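Local coordinates for single domain haemoglobin (PDB 2WY4), which binds haem, with cyanide held in its pocket here, and probably acts in oxygen binding or nitric oxide detoxification, at residues D11-L16 and A63-E68. Residues are numbered along the deposited sequence; the frame is centred on the assembly and turned at random.
Sequences DCVPIL and AAKNIE
Val13 and Ala64 meet methyl to methyl, Val13 CG2 resting 3.9 Å from Ala64 CB, and this pair is a compact example of how a small residue lets two helices of a globin come close. In each residue CB is directed at the other segment, and the CA atoms of the pair lie only 6.5 Å apart. The branch of Val13 decides which methyl does the touching: with CG1 anti to the backbone N (chi1 170°), CG2 is placed beside that nitrogen and turned to Ala64. On the buried side Leu16, one turn after Val13, adds a looser approach, Leu16 CD1 staying 4.5 Å from Ala64 CB.

Toward solvent the packing thins. Val13 CG2 also lies 4.2 Å from Lys65 N and 4.4 Å from Lys65 CG, so the lysine offers the base of its aliphatic chain as a flank while the residue as a whole remains exposed. The association between the segments is apolar and small, burying about 130 Å² in total. A polar tie comes from just outside, where Lys10 NZ of helix 4-34 hydrogen-bonds to Ala64 O near the end of helix 51-65.

Ile9 of helix 4-34 also packs on Ala64, and Leu61 of helix 51-65 touches both Val13 and Leu16. The contact joins helix 4-34 to the end of helix 51-65, with helix 113-139 touching both, through Trp119 on Cys12 and Ile126 on Ala63.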
loop_
_atom_site.group_PDB
_atom_site.type_symbol
_atom_site.label_atom_id
_atom_site.label_comp_id
_atom_site.label_asym_id
_atom_site.label_seq_id
_atom_site.Cartn_x
_atom_site.Cartn_y
_atom_site.Cartn_z
ATOM N N ASP A 11 9.016 0.328 13.566
ATOM C CA ASP A 11 9.654 1.616 13.769
ATOM C C ASP A 11 9.113 2.633 12.786
ATOM O O ASP A 11 9.158 3.825 13.021
ATOM C CB ASP A 11 11.178 1.524 13.546
ATOM C CG ASP A 11 11.923 0.763 14.631
ATOM O OD1 ASP A 11 11.403 0.503 15.729
ATOM O OD2 ASP A 11 13.097 0.420 14.429
ATOM N N CYS A 12 8.621 2.149 11.663
ATOM C CA CYS A 12 8.088 3.021 10.628
ATOM C C CYS A 12 6.654 3.449 10.876
ATOM O O CYS A 12 6.192 4.401 10.240
ATOM C CB CYS A 12 8.229 2.375 9.248
ATOM S SG CYS A 12 9.960 2.308 8.696
ATOM N N VAL A 13 5.944 2.776 11.791
ATOM C CA VAL A 13 4.582 3.206 12.136
ATOM C C VAL A 13 4.494 4.716 12.481
ATOM O O VAL A 13 3.716 5.445 11.890
ATOM C CB VAL A 13 3.938 2.302 13.186
ATOM C CG1 VAL A 13 2.626 2.917 13.695
ATOM C CG2 VAL A 13 3.658 0.948 12.599
ATOM N N PRO A 14 5.282 5.199 13.424
ATOM C CA PRO A 14 5.243 6.629 13.742
ATOM C C PRO A 14 5.554 7.546 12.573
ATOM O O PRO A 14 5.001 8.647 12.457
ATOM C CB PRO A 14 6.319 6.784 14.831
ATOM C CG PRO A 14 6.649 5.450 15.284
ATOM C CD PRO A 14 6.184 4.475 14.315
ATOM N N ILE A 15 6.453 7.105 11.703
ATOM C CA ILE A 15 6.820 7.905 10.554
ATOM C C ILE A 15 5.623 8.075 9.649
ATOM O O ILE A 15 5.362 9.146 9.110
ATOM C CB ILE A 15 7.991 7.221 9.786
ATOM C CG1 ILE A 15 9.231 7.156 10.688
ATOM C CG2 ILE A 15 8.266 7.932 8.469
ATOM C CD1 ILE A 15 10.436 6.411 10.033
ATOM N N LEU A 16 4.881 6.993 9.492
ATOM C CA LEU A 16 3.687 7.001 8.689
ATOM C C LEU A 16 2.541 7.739 9.393
ATOM O O LEU A 16 1.703 8.345 8.731
ATOM C CB LEU A 16 3.249 5.573 8.369
ATOM C CG LEU A 16 4.138 4.677 7.516
ATOM C CD1 LEU A 16 3.797 3.204 7.687
ATOM C CD2 LEU A 16 3.930 5.062 6.105
ATOM N N ALA A 63 -1.280 -2.421 7.914
ATOM C CA ALA A 63 -0.458 -3.577 7.565
ATOM C C ALA A 63 0.827 -3.598 8.416
ATOM O O ALA A 63 1.245 -4.638 8.914
ATOM C CB ALA A 63 -0.122 -3.534 6.080
ATOM N N ALA A 64 1.462 -2.449 8.561
ATOM C CA ALA A 64 2.697 -2.389 9.353
ATOM C C ALA A 64 2.436 -2.814 10.801
ATOM O O ALA A 64 3.209 -3.550 11.392
ATOM C CB ALA A 64 3.301 -0.981 9.284
ATOM N N LYS A 65 1.324 -2.351 11.370
ATOM C CA LYS A 65 0.949 -2.755 12.721
ATOM C C LYS A 65 0.758 -4.250 12.857
ATOM O O LYS A 65 1.064 -4.820 13.901
ATOM C CB LYS A 65 -0.372 -2.097 13.143
ATOM C CG LYS A 65 -0.319 -0.605 13.453
ATOM C CD LYS A 65 -1.741 0.015 13.579
ATOM C CE LYS A 65 -2.644 -0.747 14.518
ATOM N NZ LYS A 65 -2.329 -0.644 15.966
ATOM N N ASN A 66 0.290 -4.882 11.792
ATOM C CA ASN A 66 -0.013 -6.303 11.831
ATOM C C ASN A 66 0.947 -7.147 11.016
ATOM O O ASN A 66 0.635 -8.280 10.631
ATOM C CB ASN A 66 -1.455 -6.533 11.356
ATOM C CG ASN A 66 -2.477 -5.903 12.284
ATOM O OD1 ASN A 66 -3.106 -4.880 11.951
ATOM N ND2 ASN A 66 -2.614 -6.493 13.465
ATOM N N ILE A 67 2.135 -6.605 10.783
ATOM C CA ILE A 67 3.039 -7.299 9.850
ATOM C C ILE A 67 3.444 -8.735 10.270
ATOM O O ILE A 67 3.693 -9.581 9.421
ATOM C CB ILE A 67 4.266 -6.455 9.562
ATOM C CG1 ILE A 67 5.008 -7.003 8.321
ATOM C CG2 ILE A 67 5.165 -6.424 10.783
ATOM C CD1 ILE A 67 4.158 -7.026 7.074
ATOM N N GLU A 68 3.455 -9.016 11.569
ATOM C CA GLU A 68 3.772 -10.363 12.068
ATOM C C GLU A 68 2.616 -11.338 11.870
ATOM O O GLU A 68 2.810 -12.549 11.900
ATOM C CB GLU A 68 4.101 -10.307 13.557
ATOM C CG GLU A 68 5.404 -9.603 13.856
ATOM C CD GLU A 68 5.655 -9.476 15.347
ATOM O OE1 GLU A 68 5.186 -8.487 15.947
ATOM O OE2 GLU A 68 6.295 -10.377 15.935
#